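Alpha-1,4-endofucoidanase (Mariniflexile fucanivorans, PDB 6DLH) cleaves fucoidan as a retaining endo-acting hydrolase of glycoside hydrolase family 107, this chain comprising the catalytic domain and the Ig-like domains that follow it. Local coordinates at residues A[79-84]-A[140-145]; A[705-710]-A[726-731]; A[281-286]-A[330-335]; A[118-123]-A[166-171]. All coordinates share one frame; numbering follows the deposited sequence.

Contact 1 (A[79-84]-A[140-145]). With CA (calcium ion), chain H.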
loop_
_atom_site.group_PDB
_atom_site.type_symbol
_atom_site.label_atom_id
_atom_site.label_comp_id
_atom_site.label_asym_id
_atom_site.label_seq_id
_atom_site.Cartn_x
_atom_site.Cartn_y
_atom_site.Cartn_z
ATOM N N ASP A 79 3.934 17.919 -1.032
ATOM C CA ASP A 79 4.855 17.833 0.088
ATOM C C ASP A 79 4.896 16.411 0.646
ATOM O O ASP A 79 5.945 15.954 1.092
ATOM C CB ASP A 79 4.516 18.886 1.145
ATOM C CG ASP A 79 4.651 20.308 0.620
ATOM O OD1 ASP A 79 5.786 20.706 0.278
ATOM O OD2 ASP A 79 3.618 21.010 0.533
ATOM N N TYR A 80 3.760 15.708 0.621
ATOM C CA TYR A 80 3.691 14.422 1.298
ATOM C C TYR A 80 2.548 13.573 0.745
ATOM O O TYR A 80 1.653 14.081 0.064
ATOM C CB TYR A 80 3.610 14.615 2.818
ATOM C CG TYR A 80 2.311 15.184 3.339
ATOM C CD1 TYR A 80 2.053 16.553 3.313
ATOM C CD2 TYR A 80 1.337 14.351 3.875
ATOM C CE1 TYR A 80 0.856 17.070 3.797
ATOM C CE2 TYR A 80 0.143 14.851 4.370
ATOM C CZ TYR A 80 -0.102 16.214 4.320
ATOM O OH TYR A 80 -1.290 16.698 4.793
ATOM N N VAL A 81 2.606 12.270 1.052
ATOM C CA VAL A 81 1.588 11.299 0.691
ATOM C C VAL A 81 1.243 10.473 1.934
ATOM O O VAL A 81 2.139 10.065 2.676
ATOM C CB VAL A 81 2.083 10.391 -0.451
ATOM C CG1 VAL A 81 1.076 9.296 -0.798
ATOM C CG2 VAL A 81 2.468 11.182 -1.694
ATOM N N GLN A 82 -0.061 10.228 2.138
ATOM C CA GLN A 82 -0.558 9.354 3.189
ATOM C C GLN A 82 -0.633 7.920 2.671
ATOM O O GLN A 82 -1.164 7.675 1.589
ATOM C CB GLN A 82 -1.921 9.825 3.716
ATOM C CG GLN A 82 -2.500 8.917 4.801
ATOM C CD GLN A 82 -3.843 9.352 5.344
ATOM O OE1 GLN A 82 -4.780 8.561 5.418
ATOM N NE2 GLN A 82 -3.950 10.615 5.732
ATOM N N LEU A 83 -0.087 6.992 3.470
ATOM C CA LEU A 83 -0.070 5.567 3.181
ATOM C C LEU A 83 -0.785 4.824 4.305
ATOM O O LEU A 83 -0.777 5.267 5.452
ATOM C CB LEU A 83 1.381 5.081 3.117
ATOM C CG LEU A 83 2.282 5.753 2.086
ATOM C CD1 LEU A 83 3.742 5.419 2.382
ATOM C CD2 LEU A 83 1.898 5.324 0.674
ATOM N N PRO A 84 -1.400 3.655 4.040
ATOM C CA PRO A 84 -1.910 2.825 5.131
ATOM C C PRO A 84 -0.717 2.201 5.847
ATOM O O PRO A 84 0.311 1.952 5.215
ATOM C CB PRO A 84 -2.677 1.725 4.389
ATOM C CG PRO A 84 -1.989 1.639 3.041
ATOM C CD PRO A 84 -1.615 3.066 2.711
ATOM N N ALA A 140 11.736 10.515 -3.916
ATOM C CA ALA A 140 10.945 11.389 -4.771
ATOM C C ALA A 140 10.819 12.778 -4.148
ATOM O O ALA A 140 10.183 13.663 -4.722
ATOM C CB ALA A 140 9.595 10.768 -5.043
ATOM N N GLY A 141 11.436 12.959 -2.970
ATOM C CA GLY A 141 11.512 14.262 -2.334
ATOM C C GLY A 141 10.310 14.578 -1.441
ATOM O O GLY A 141 10.096 15.742 -1.104
ATOM N N LEU A 142 9.582 13.537 -1.011
ATOM C CA LEU A 142 8.313 13.686 -0.306
ATOM C C LEU A 142 8.405 13.128 1.116
ATOM O O LEU A 142 9.075 12.128 1.349
ATOM C CB LEU A 142 7.216 12.957 -1.096
ATOM C CG LEU A 142 6.856 13.545 -2.467
ATOM C CD1 LEU A 142 6.020 12.571 -3.288
ATOM C CD2 LEU A 142 6.123 14.874 -2.330
ATOM N N ARG A 143 7.688 13.775 2.049
ATOM C CA ARG A 143 7.483 13.294 3.410
ATOM C C ARG A 143 6.307 12.323 3.407
ATOM O O ARG A 143 5.660 12.146 2.378
ATOM C CB ARG A 143 7.274 14.475 4.370
ATOM C CG ARG A 143 8.565 15.211 4.704
ATOM C CD ARG A 143 8.420 16.596 5.308
ATOM N NE ARG A 143 8.712 16.515 6.726
ATOM C CZ ARG A 143 9.769 17.043 7.334
ATOM N NH1 ARG A 143 10.372 18.116 6.847
ATOM N NH2 ARG A 143 10.206 16.488 8.445
ATOM N N THR A 144 6.058 11.668 4.549
ATOM C CA THR A 144 5.030 10.639 4.612
ATOM C C THR A 144 4.144 10.840 5.841
ATOM O O THR A 144 4.585 11.363 6.868
ATOM C CB THR A 144 5.634 9.226 4.563
ATOM O OG1 THR A 144 6.196 8.964 5.849
ATOM C CG2 THR A 144 6.714 9.083 3.516
ATOM N N GLU A 145 2.879 10.432 5.688
ATOM C CA GLU A 145 1.873 10.392 6.740
ATOM C C GLU A 145 1.318 8.975 6.734
ATOM O O GLU A 145 1.036 8.437 5.666
ATOM C CB GLU A 145 0.773 11.426 6.455
ATOM C CG GLU A 145 -0.345 11.482 7.495
ATOM C CD GLU A 145 -1.528 12.404 7.179
ATOM O OE1 GLU A 145 -1.877 12.552 5.981
ATOM O OE2 GLU A 145 -2.120 12.970 8.135
HETATM CA CA CA H . 4.809 22.532 -0.870
HETATM O O HOH W 1 2.608 23.586 -0.750
HETATM O O HOH W 2 4.817 24.725 -2.265
HETATM O O HOH W 3 7.015 22.458 -1.709
HETATM O O HOH W 4 5.242 23.784 1.001
#

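Contact 2 (A[705-710]-A[726-731])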
loop_
_atom_site.group_PDB
_atom_site.type_symbol
_atom_site.label_atom_id
_atom_site.label_comp_id
_atom_site.label_asym_id
_atom_site.label_seq_id
_atom_site.Cartn_x
_atom_site.Cartn_y
_atom_site.Cartn_z
ATOM N N GLY A 705 -37.391 -34.515 -7.820
ATOM C CA GLY A 705 -36.598 -35.532 -7.145
ATOM C C GLY A 705 -35.240 -35.732 -7.815
ATOM O O GLY A 705 -34.851 -34.936 -8.669
ATOM N N GLU A 706 -34.558 -36.825 -7.440
ATOM C CA GLU A 706 -33.164 -37.062 -7.778
ATOM C C GLU A 706 -33.038 -37.506 -9.237
ATOM O O GLU A 706 -33.448 -38.604 -9.597
ATOM C CB GLU A 706 -32.549 -38.077 -6.805
ATOM C CG GLU A 706 -32.601 -37.651 -5.335
ATOM C CD GLU A 706 -31.706 -36.480 -4.947
ATOM O OE1 GLU A 706 -30.842 -36.101 -5.764
ATOM O OE2 GLU A 706 -31.871 -35.945 -3.827
ATOM N N ASN A 707 -32.445 -36.642 -10.063
ATOM C CA ASN A 707 -32.259 -36.882 -11.485
ATOM C C ASN A 707 -30.824 -37.340 -11.727
ATOM O O ASN A 707 -29.888 -36.571 -11.519
ATOM C CB ASN A 707 -32.534 -35.622 -12.313
ATOM C CG ASN A 707 -34.003 -35.269 -12.427
ATOM O OD1 ASN A 707 -34.499 -35.066 -13.535
ATOM N ND2 ASN A 707 -34.707 -35.201 -11.304
ATOM N N SER A 708 -30.672 -38.591 -12.185
ATOM C CA SER A 708 -29.358 -39.191 -12.334
ATOM C C SER A 708 -28.895 -39.115 -13.789
ATOM O O SER A 708 -29.650 -39.428 -14.709
ATOM C CB SER A 708 -29.354 -40.597 -11.795
ATOM O OG SER A 708 -28.080 -41.199 -11.961
ATOM N N PHE A 709 -27.644 -38.687 -13.980
ATOM C CA PHE A 709 -27.058 -38.537 -15.303
ATOM C C PHE A 709 -25.680 -39.190 -15.326
ATOM O O PHE A 709 -25.064 -39.384 -14.281
ATOM C CB PHE A 709 -26.904 -37.058 -15.670
ATOM C CG PHE A 709 -28.176 -36.249 -15.636
ATOM C CD1 PHE A 709 -28.650 -35.718 -14.442
ATOM C CD2 PHE A 709 -28.899 -36.013 -16.796
ATOM C CE1 PHE A 709 -29.820 -34.975 -14.410
ATOM C CE2 PHE A 709 -30.071 -35.272 -16.762
ATOM C CZ PHE A 709 -30.528 -34.753 -15.571
ATOM N N THR A 710 -25.195 -39.520 -16.526
ATOM C CA THR A 710 -23.836 -40.022 -16.655
ATOM C C THR A 710 -23.121 -39.231 -17.750
ATOM O O THR A 710 -23.717 -38.895 -18.774
ATOM C CB THR A 710 -23.801 -41.552 -16.830
ATOM O OG1 THR A 710 -24.262 -41.890 -18.140
ATOM C CG2 THR A 710 -24.613 -42.298 -15.791
ATOM N N ILE A 726 -28.731 -34.423 -9.591
ATOM C CA ILE A 726 -29.404 -33.164 -9.298
ATOM C C ILE A 726 -30.794 -33.468 -8.748
ATOM O O ILE A 726 -31.597 -34.123 -9.412
ATOM C CB ILE A 726 -29.513 -32.269 -10.552
ATOM C CG1 ILE A 726 -28.149 -31.868 -11.114
ATOM C CG2 ILE A 726 -30.377 -31.050 -10.263
ATOM C CD1 ILE A 726 -28.194 -31.402 -12.553
ATOM N N ASN A 727 -31.069 -32.957 -7.545
ATOM C CA ASN A 727 -32.411 -32.946 -6.989
ATOM C C ASN A 727 -33.189 -31.762 -7.564
ATOM O O ASN A 727 -32.761 -30.615 -7.443
ATOM C CB ASN A 727 -32.382 -32.867 -5.461
ATOM C CG ASN A 727 -33.754 -33.055 -4.856
ATOM O OD1 ASN A 727 -34.716 -33.309 -5.575
ATOM N ND2 ASN A 727 -33.855 -32.942 -3.542
ATOM N N VAL A 728 -34.340 -32.054 -8.186
ATOM C CA VAL A 728 -35.223 -31.028 -8.718
ATOM C C VAL A 728 -36.374 -30.827 -7.733
ATOM O O VAL A 728 -37.151 -31.747 -7.505
ATOM C CB VAL A 728 -35.724 -31.388 -10.134
ATOM C CG1 VAL A 728 -36.760 -30.401 -10.655
ATOM C CG2 VAL A 728 -34.585 -31.528 -11.134
ATOM N N ILE A 729 -36.460 -29.626 -7.142
ATOM C CA ILE A 729 -37.537 -29.260 -6.232
ATOM C C ILE A 729 -38.680 -28.660 -7.048
ATOM O O ILE A 729 -38.463 -27.757 -7.858
ATOM C CB ILE A 729 -37.052 -28.268 -5.151
ATOM C CG1 ILE A 729 -35.786 -28.734 -4.425
ATOM C CG2 ILE A 729 -38.169 -27.923 -4.176
ATOM C CD1 ILE A 729 -35.992 -29.911 -3.497
ATOM N N ALA A 730 -39.897 -29.164 -6.806
ATOM C CA ALA A 730 -41.100 -28.732 -7.503
ATOM C C ALA A 730 -41.610 -27.425 -6.899
ATOM O O ALA A 730 -41.618 -27.264 -5.677
ATOM C CB ALA A 730 -42.152 -29.816 -7.434
ATOM N N THR A 731 -42.050 -26.515 -7.777
ATOM C CA THR A 731 -42.492 -25.188 -7.377
ATOM C C THR A 731 -43.955 -25.248 -6.939
ATOM O O THR A 731 -44.858 -25.252 -7.778
ATOM C CB THR A 731 -42.267 -24.164 -8.498
ATOM O OG1 THR A 731 -40.955 -24.314 -9.047
ATOM C CG2 THR A 731 -42.476 -22.737 -8.036
#

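Contact 3 (A[281-286]-A[330-335]). With CA (calcium ion), chain E.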
loop_
_atom_site.group_PDB
_atom_site.type_symbol
_atom_site.label_atom_id
_atom_site.label_comp_id
_atom_site.label_asym_id
_atom_site.label_seq_id
_atom_site.Cartn_x
_atom_site.Cartn_y
_atom_site.Cartn_z
ATOM N N PHE A 281 -12.382 22.105 14.427
ATOM C CA PHE A 281 -11.583 20.981 14.883
ATOM C C PHE A 281 -11.897 20.676 16.345
ATOM O O PHE A 281 -11.846 21.568 17.192
ATOM C CB PHE A 281 -10.088 21.252 14.689
ATOM C CG PHE A 281 -9.689 21.735 13.315
ATOM C CD1 PHE A 281 -9.801 20.908 12.207
ATOM C CD2 PHE A 281 -9.188 23.018 13.134
ATOM C CE1 PHE A 281 -9.440 21.355 10.946
ATOM C CE2 PHE A 281 -8.835 23.470 11.871
ATOM C CZ PHE A 281 -8.947 22.630 10.778
ATOM N N THR A 282 -12.240 19.412 16.619
ATOM C CA THR A 282 -12.251 18.884 17.975
ATOM C C THR A 282 -10.920 19.225 18.653
ATOM O O THR A 282 -9.860 19.145 18.033
ATOM C CB THR A 282 -12.562 17.380 17.961
ATOM O OG1 THR A 282 -13.922 17.241 17.551
ATOM C CG2 THR A 282 -12.389 16.715 19.310
ATOM N N SER A 283 -10.995 19.639 19.923
ATOM C CA SER A 283 -9.854 20.157 20.660
ATOM C C SER A 283 -8.712 19.140 20.722
ATOM O O SER A 283 -8.936 17.932 20.765
ATOM C CB SER A 283 -10.270 20.586 22.042
ATOM O OG SER A 283 -9.338 21.518 22.563
ATOM N N ALA A 284 -7.481 19.654 20.733
ATOM C CA ALA A 284 -6.289 18.825 20.805
ATOM C C ALA A 284 -6.248 18.059 22.129
ATOM O O ALA A 284 -6.508 18.626 23.192
ATOM C CB ALA A 284 -5.067 19.699 20.653
ATOM N N THR A 285 -5.918 16.762 22.050
ATOM C CA THR A 285 -5.470 16.036 23.224
ATOM C C THR A 285 -4.044 16.483 23.531
ATOM O O THR A 285 -3.501 17.344 22.842
ATOM C CB THR A 285 -5.534 14.516 23.033
ATOM O OG1 THR A 285 -4.586 14.154 22.028
ATOM C CG2 THR A 285 -6.919 14.010 22.695
ATOM N N LEU A 286 -3.442 15.889 24.567
ATOM C CA LEU A 286 -2.072 16.214 24.928
ATOM C C LEU A 286 -1.104 15.607 23.910
ATOM O O LEU A 286 0.097 15.855 23.976
ATOM C CB LEU A 286 -1.791 15.705 26.347
ATOM C CG LEU A 286 -2.495 16.457 27.481
ATOM C CD1 LEU A 286 -2.606 15.587 28.723
ATOM C CD2 LEU A 286 -1.795 17.771 27.803
ATOM N N ASP A 330 -8.518 29.388 22.637
ATOM C CA ASP A 330 -9.046 28.900 23.902
ATOM C C ASP A 330 -8.190 29.415 25.061
ATOM O O ASP A 330 -7.413 30.357 24.898
ATOM C CB ASP A 330 -9.197 27.375 23.884
ATOM C CG ASP A 330 -7.885 26.619 23.748
ATOM O OD1 ASP A 330 -6.822 27.277 23.720
ATOM O OD2 ASP A 330 -7.933 25.374 23.664
ATOM N N THR A 331 -8.319 28.756 26.222
ATOM C CA THR A 331 -7.704 29.216 27.458
ATOM C C THR A 331 -6.486 28.364 27.821
ATOM O O THR A 331 -5.830 28.638 28.823
ATOM C CB THR A 331 -8.730 29.289 28.602
ATOM O OG1 THR A 331 -9.364 28.020 28.757
ATOM C CG2 THR A 331 -9.789 30.348 28.390
ATOM N N ARG A 332 -6.181 27.340 27.009
ATOM C CA ARG A 332 -5.031 26.477 27.247
ATOM C C ARG A 332 -3.844 26.963 26.414
ATOM O O ARG A 332 -3.988 27.210 25.223
ATOM C CB ARG A 332 -5.392 25.029 26.903
ATOM C CG ARG A 332 -6.624 24.497 27.624
ATOM C CD ARG A 332 -7.093 23.207 26.977
ATOM N NE ARG A 332 -8.011 22.420 27.790
ATOM C CZ ARG A 332 -8.425 21.190 27.488
ATOM N NH1 ARG A 332 -8.003 20.586 26.387
ATOM N NH2 ARG A 332 -9.266 20.561 28.289
ATOM N N THR A 333 -2.667 27.093 27.035
ATOM C CA THR A 333 -1.490 27.607 26.344
ATOM C C THR A 333 -0.738 26.482 25.634
ATOM O O THR A 333 -0.035 26.715 24.652
ATOM C CB THR A 333 -0.496 28.279 27.303
ATOM O OG1 THR A 333 -0.122 27.317 28.294
ATOM C CG2 THR A 333 -1.033 29.540 27.946
ATOM N N TRP A 334 -0.876 25.262 26.150
ATOM C CA TRP A 334 0.014 24.179 25.771
ATOM C C TRP A 334 -0.271 23.680 24.352
ATOM O O TRP A 334 0.543 22.948 23.790
ATOM C CB TRP A 334 -0.064 23.047 26.803
ATOM C CG TRP A 334 -1.459 22.600 27.111
ATOM C CD1 TRP A 334 -2.248 23.027 28.139
ATOM C CD2 TRP A 334 -2.237 21.630 26.382
ATOM N NE1 TRP A 334 -3.456 22.382 28.110
ATOM C CE2 TRP A 334 -3.482 21.522 27.042
ATOM C CE3 TRP A 334 -2.006 20.841 25.247
ATOM C CZ2 TRP A 334 -4.488 20.663 26.596
ATOM C CZ3 TRP A 334 -2.999 19.992 24.810
ATOM C CH2 TRP A 334 -4.221 19.902 25.479
ATOM N N ASN A 335 -1.418 24.079 23.783
ATOM C CA ASN A 335 -1.871 23.557 22.502
ATOM C C ASN A 335 -1.694 24.599 21.400
ATOM O O ASN A 335 -2.294 24.477 20.333
ATOM C CB ASN A 335 -3.309 23.027 22.572
ATOM C CG ASN A 335 -4.364 24.079 22.852
ATOM O OD1 ASN A 335 -4.119 25.283 22.760
ATOM N ND2 ASN A 335 -5.560 23.633 23.195
HETATM CA CA CA E . -4.555 27.493 23.050
HETATM O O HOH W 5 -6.799 21.282 23.670
HETATM O O HOH W 6 -10.057 23.882 22.371
HETATM O O HOH W 7 -8.550 18.211 24.732
HETATM O O HOH W 8 -5.098 29.865 23.173
#

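Contact 4 (A[118-123]-A[166-171])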
loop_
_atom_site.group_PDB
_atom_site.type_symbol
_atom_site.label_atom_id
_atom_site.label_comp_id
_atom_site.label_asym_id
_atom_site.label_seq_id
_atom_site.Cartn_x
_atom_site.Cartn_y
_atom_site.Cartn_z
ATOM N N ASN A 118 -6.791 -15.728 7.159
ATOM C CA ASN A 118 -6.339 -15.265 8.465
ATOM C C ASN A 118 -4.935 -14.669 8.392
ATOM O O ASN A 118 -4.284 -14.517 9.423
ATOM C CB ASN A 118 -6.409 -16.360 9.536
ATOM C CG ASN A 118 -7.803 -16.570 10.091
ATOM O OD1 ASN A 118 -8.390 -15.664 10.680
ATOM N ND2 ASN A 118 -8.337 -17.768 9.917
ATOM N N LEU A 119 -4.465 -14.323 7.185
ATOM C CA LEU A 119 -3.189 -13.634 7.061
ATOM C C LEU A 119 -3.440 -12.143 6.828
ATOM O O LEU A 119 -3.997 -11.756 5.800
ATOM C CB LEU A 119 -2.354 -14.267 5.941
ATOM C CG LEU A 119 -0.994 -13.611 5.682
ATOM C CD1 LEU A 119 -0.064 -13.738 6.882
ATOM C CD2 LEU A 119 -0.340 -14.168 4.424
ATOM N N VAL A 120 -3.034 -11.320 7.801
ATOM C CA VAL A 120 -3.399 -9.912 7.802
ATOM C C VAL A 120 -2.140 -9.056 7.851
ATOM O O VAL A 120 -2.184 -7.899 8.262
ATOM C CB VAL A 120 -4.394 -9.538 8.924
ATOM C CG1 VAL A 120 -5.806 -10.014 8.626
ATOM C CG2 VAL A 120 -3.944 -9.985 10.308
ATOM N N ALA A 121 -1.019 -9.650 7.433
ATOM C CA ALA A 121 0.178 -8.897 7.102
ATOM C C ALA A 121 0.839 -9.540 5.885
ATOM O O ALA A 121 0.465 -10.642 5.486
ATOM C CB ALA A 121 1.111 -8.829 8.288
ATOM N N PRO A 122 1.802 -8.857 5.224
ATOM C CA PRO A 122 2.662 -9.520 4.243
ATOM C C PRO A 122 3.669 -10.406 4.977
ATOM O O PRO A 122 4.242 -9.991 5.986
ATOM C CB PRO A 122 3.368 -8.335 3.569
ATOM C CG PRO A 122 3.422 -7.272 4.648
ATOM C CD PRO A 122 2.110 -7.426 5.386
ATOM N N ARG A 123 3.874 -11.626 4.457
ATOM C CA ARG A 123 4.798 -12.589 5.046
ATOM C C ARG A 123 6.206 -11.998 5.051
ATOM O O ARG A 123 6.697 -11.543 4.020
ATOM C CB ARG A 123 4.764 -13.920 4.287
ATOM C CG ARG A 123 3.428 -14.647 4.327
ATOM C CD ARG A 123 3.369 -15.749 3.289
ATOM N NE ARG A 123 2.868 -15.314 1.991
ATOM C CZ ARG A 123 1.912 -15.927 1.291
ATOM N NH1 ARG A 123 1.372 -17.051 1.729
ATOM N NH2 ARG A 123 1.506 -15.419 0.139
ATOM N N PRO A 166 -11.291 -14.790 9.434
ATOM C CA PRO A 166 -12.418 -15.060 10.334
ATOM C C PRO A 166 -12.163 -15.014 11.839
ATOM O O PRO A 166 -13.068 -14.663 12.590
ATOM C CB PRO A 166 -12.903 -16.457 9.910
ATOM C CG PRO A 166 -12.486 -16.559 8.464
ATOM C CD PRO A 166 -11.153 -15.842 8.410
ATOM N N ASP A 167 -10.942 -15.345 12.276
ATOM C CA ASP A 167 -10.688 -15.423 13.710
ATOM C C ASP A 167 -9.326 -14.844 14.086
ATOM O O ASP A 167 -8.735 -15.267 15.078
ATOM C CB ASP A 167 -10.928 -16.833 14.269
ATOM C CG ASP A 167 -10.630 -17.968 13.301
ATOM O OD1 ASP A 167 -9.446 -18.141 12.949
ATOM O OD2 ASP A 167 -11.590 -18.668 12.904
ATOM N N VAL A 168 -8.858 -13.849 13.321
ATOM C CA VAL A 168 -7.621 -13.154 13.647
ATOM C C VAL A 168 -7.831 -12.292 14.891
ATOM O O VAL A 168 -6.937 -12.196 15.733
ATOM C CB VAL A 168 -7.096 -12.324 12.459
ATOM C CG1 VAL A 168 -6.252 -11.141 12.910
ATOM C CG2 VAL A 168 -6.313 -13.180 11.480
ATOM N N SER A 169 -9.010 -11.658 14.988
ATOM C CA SER A 169 -9.326 -10.808 16.126
ATOM C C SER A 169 -9.277 -11.631 17.413
ATOM O O SER A 169 -8.613 -11.246 18.382
ATOM C CB SER A 169 -10.654 -10.101 15.945
ATOM O OG SER A 169 -10.532 -9.001 15.051
ATOM N N ALA A 170 -9.965 -12.783 17.384
ATOM C CA ALA A 170 -9.951 -13.758 18.468
ATOM C C ALA A 170 -8.514 -14.081 18.873
ATOM O O ALA A 170 -8.153 -13.940 20.040
ATOM C CB ALA A 170 -10.712 -15.000 18.059
ATOM N N ARG A 171 -7.690 -14.466 17.888
ATOM C CA ARG A 171 -6.353 -14.972 18.153
ATOM C C ARG A 171 -5.451 -13.877 18.716
ATOM O O ARG A 171 -4.543 -14.167 19.495
ATOM C CB ARG A 171 -5.744 -15.631 16.910
ATOM C CG ARG A 171 -6.414 -16.934 16.499
ATOM C CD ARG A 171 -5.725 -17.574 15.308
ATOM N NE ARG A 171 -6.573 -18.543 14.626
ATOM C CZ ARG A 171 -6.295 -19.103 13.450
ATOM N NH1 ARG A 171 -7.123 -19.996 12.933
ATOM N NH2 ARG A 171 -5.198 -18.769 12.792
#

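Contact 1 (A[79-84]-A[140-145])
Gln82 and Glu145 cross obliquely on one face of two parallel strands. Gln82 sends NE2 to OE1 of Glu145 at 2.8 Å; the acceptor lies in the plane of the amide, whereas the donor stands well above the plane of the carboxylate, the two flat groups being 85° apart. Both side chains have CG anti to the backbone N (chi1 179° and -180°) and run out extended, which brings amide and carboxylate within bonding distance on that face. Beside them the Tyr80 ring turns its edge to the same oxygen, CE2 lying 3.5 Å from Glu145 OE1. Thr379 also bonds to OE1 and to the Tyr80 hydroxyl, and Tyr290 holds OE2, so the buried carboxylate is fixed from several directions. With an alanine here instead of Glu145, the Gln82 amide would probably lose its acceptor and a gap would open beside the tyrosine edge.

On the other face Val81 meets Leu142, which comes just before the strand, CG2 to CD1 4.1 Å; both touch Leu137 of helix 129-139, and branched apolar residues suit this buried layer between sheet and helix. That helix ends in a Schellman motif at Gly141, whose positive phi suits a residue with no side chain. Backbone bonds join the strands, among them Arg143 N to Asp79 O (2.9 Å) and Leu83 N to Glu145 O (2.9 Å). Asp79 grips a calcium ion through both carboxylate oxygens, Thr77 and four waters completing the shell, while Leu46 N bonds to OD2. Strand, helix and neighbouring parallel strand form a beta-alpha-beta unit of the catalytic domain, consistent with an alpha/beta barrel as in the GH29 fucosidases.

Contact 2 (A[705-710]-A[726-731])
The carbonyl oxygen of Gly705 takes the backbone N-H of Val728 across the contact at 3.0 Å and, more weakly, the side-chain amide of its own strand's Asn707, whose ND2 lies 2.7 Å from Gly705 O. The Val728 donor stands 47° above the carbonyl plane. In the same residue pair Gly705 N returns a bond to Val728 O, this time in the carbonyl plane and on a lone pair. Gly705 has a positive phi of 105°, at which a side chain would press on the preceding carbonyl; Asn727 OD1 lies 3.3 Å from Gly705 CA, close against the bare glycine backbone.

These bonds join strands 705-713 and 720-729 into an antiparallel hairpin in the four-stranded mixed sheet of the last Ig-like domain of this chain. Its next hydrogen-bonded pair is Asn707 with Ile726, where Asn707 N meets Ile726 O at 2.7 Å.

On the outer face, Glu706 doubles back at chi2 (-69°) and lays its carboxylate over the aliphatic base of Asn727, OE2 3.5 Å from CB; a long polar chain suits this solvent-facing place. The other face is buried. There Val728 CG2 rests 3.7 Å from Asn707 ND2, while Trp682 and Asp703 supply further partners for that amide, so a polar residue can sit among apolar ones. Further along, Phe709 brings CE1 to within 4.3 Å of Ile726 CD1, and the same ring leans on Pro680 and Leu683.

Contact 3 (A[281-286]-A[330-335])
Ser283 faces Asp330, Arg332 and Asn335 through water alone. Its OG, anti to the backbone N (chi1 -158°), points toward the 330-335 loop and binds two waters. One water links Ser283 OG to Asp330 OD2, to which it donates; the other also accepts from Arg332 NH1 and Asn335 ND2 and donates to the carbonyl oxygen of Ala284. A small hydroxyl suits this place, since it can serve both waters without displacing them.

Ala284 contributes its carbonyl and its methyl. The carbonyl also accepts from a further water, which accepts from Arg332 NH1 in the plane of the guanidinium edge, while CB lies 4.2 Å from Asn335 CB; the small methyl fits between Asn335 and Phe327. Arg332 reaches this far because its chain is extended, and Ala241 holds its other terminal nitrogen.

At Thr285 the backbone oxygen meets the rim of Trp334, O to CZ3 3.3 Å, in the plane of the ring.

Leu286 then lays a methyl over one face of the indole: CD2 stands 3.8 Å from the centroid of the six-membered ring of Trp334, only 6° off the normal, a CH-pi contact. Asn335 CB covers the opposite face, so the ring is sandwiched.

Within the 330-335 loop Asn335 ND2 holds Asp330 OD2 at 3.0 Å, leaving Asp330 OD1 and Asn335 OD1 for the metal. With Arg332 O, a water, Phe327 O and Asp336 OD1 they form a six-ligand calcium site, of the kind in which closely spaced carboxylates, amides and backbone carbonyls fold a loop around the ion.

Contact 4 (A[118-123]-A[166-171])
The loop at Asn118, whose backbone is in the left-handed region (phi 68°), passes the start of helix 168-176, the CA of Asn118 5.7 Å from that of Val168. Asparagine tolerates such backbone angles better than most residues, and here it turns its side chain directly at the helix end. OD1 accepts the backbone N-H of Asp167 at 3.0 Å, nearly straight (164°), in the carbonyl plane and on a lone pair. Asp167 occupies the N-cap position yet makes no capping bond with its own side chain. Its carboxylate instead forms a salt bridge to Arg171, one turn on, Asp167 OD1 to Arg171 NH1 being 3.0 Å. The Asn118 amide lies over one face of that guanidinium, ND2 3.9 Å from NH1, and close to the same carboxylate oxygen. Asp109 pairs with the other terminal nitrogen of Arg171.

Val168 places CG1 tip to tip with CG2 of Val120, 3.7 Å away, and its other methyl, CG2, abuts the Asn118 backbone oxygen at 3.2 Å. Val120 also leans on Ile102, so beta-branched residues fill the space between loop and two helices. Pro166 sets its ring beside the Asn118 amide, CD 3.6 Å from OD1. Replaced by an alanine, Asn118 would probably no longer give the Asp167 N-H its acceptor or put an amide over the Arg171 guanidinium.

The chemistry thus implies that a loop side chain ties down the backbone N-H of the N-cap residue just before the helix, while the neighbouring acid is left to pair with arginine.

From the N terminus, contact 1 opens at strand 80-84 and closes 56 residues later on strand 143-149, bringing neighbouring strands of the catalytic domain's parallel sheet together. Contact 4 opens within that span, in the loop at 118-123, and closes beyond it at the start of helix 168-176, so the two cross; their centres are 27 Å apart. Contact 3 follows in series, joining the loops before and after helix 307-321 near a second calcium ion. Contact 2 comes last, in a hairpin of the final Ig-like domain of this chain, its centre about 60 Å from that of contact 1. Three contacts therefore tie together parts of the catalytic domain, and one lies at the far end of the chain.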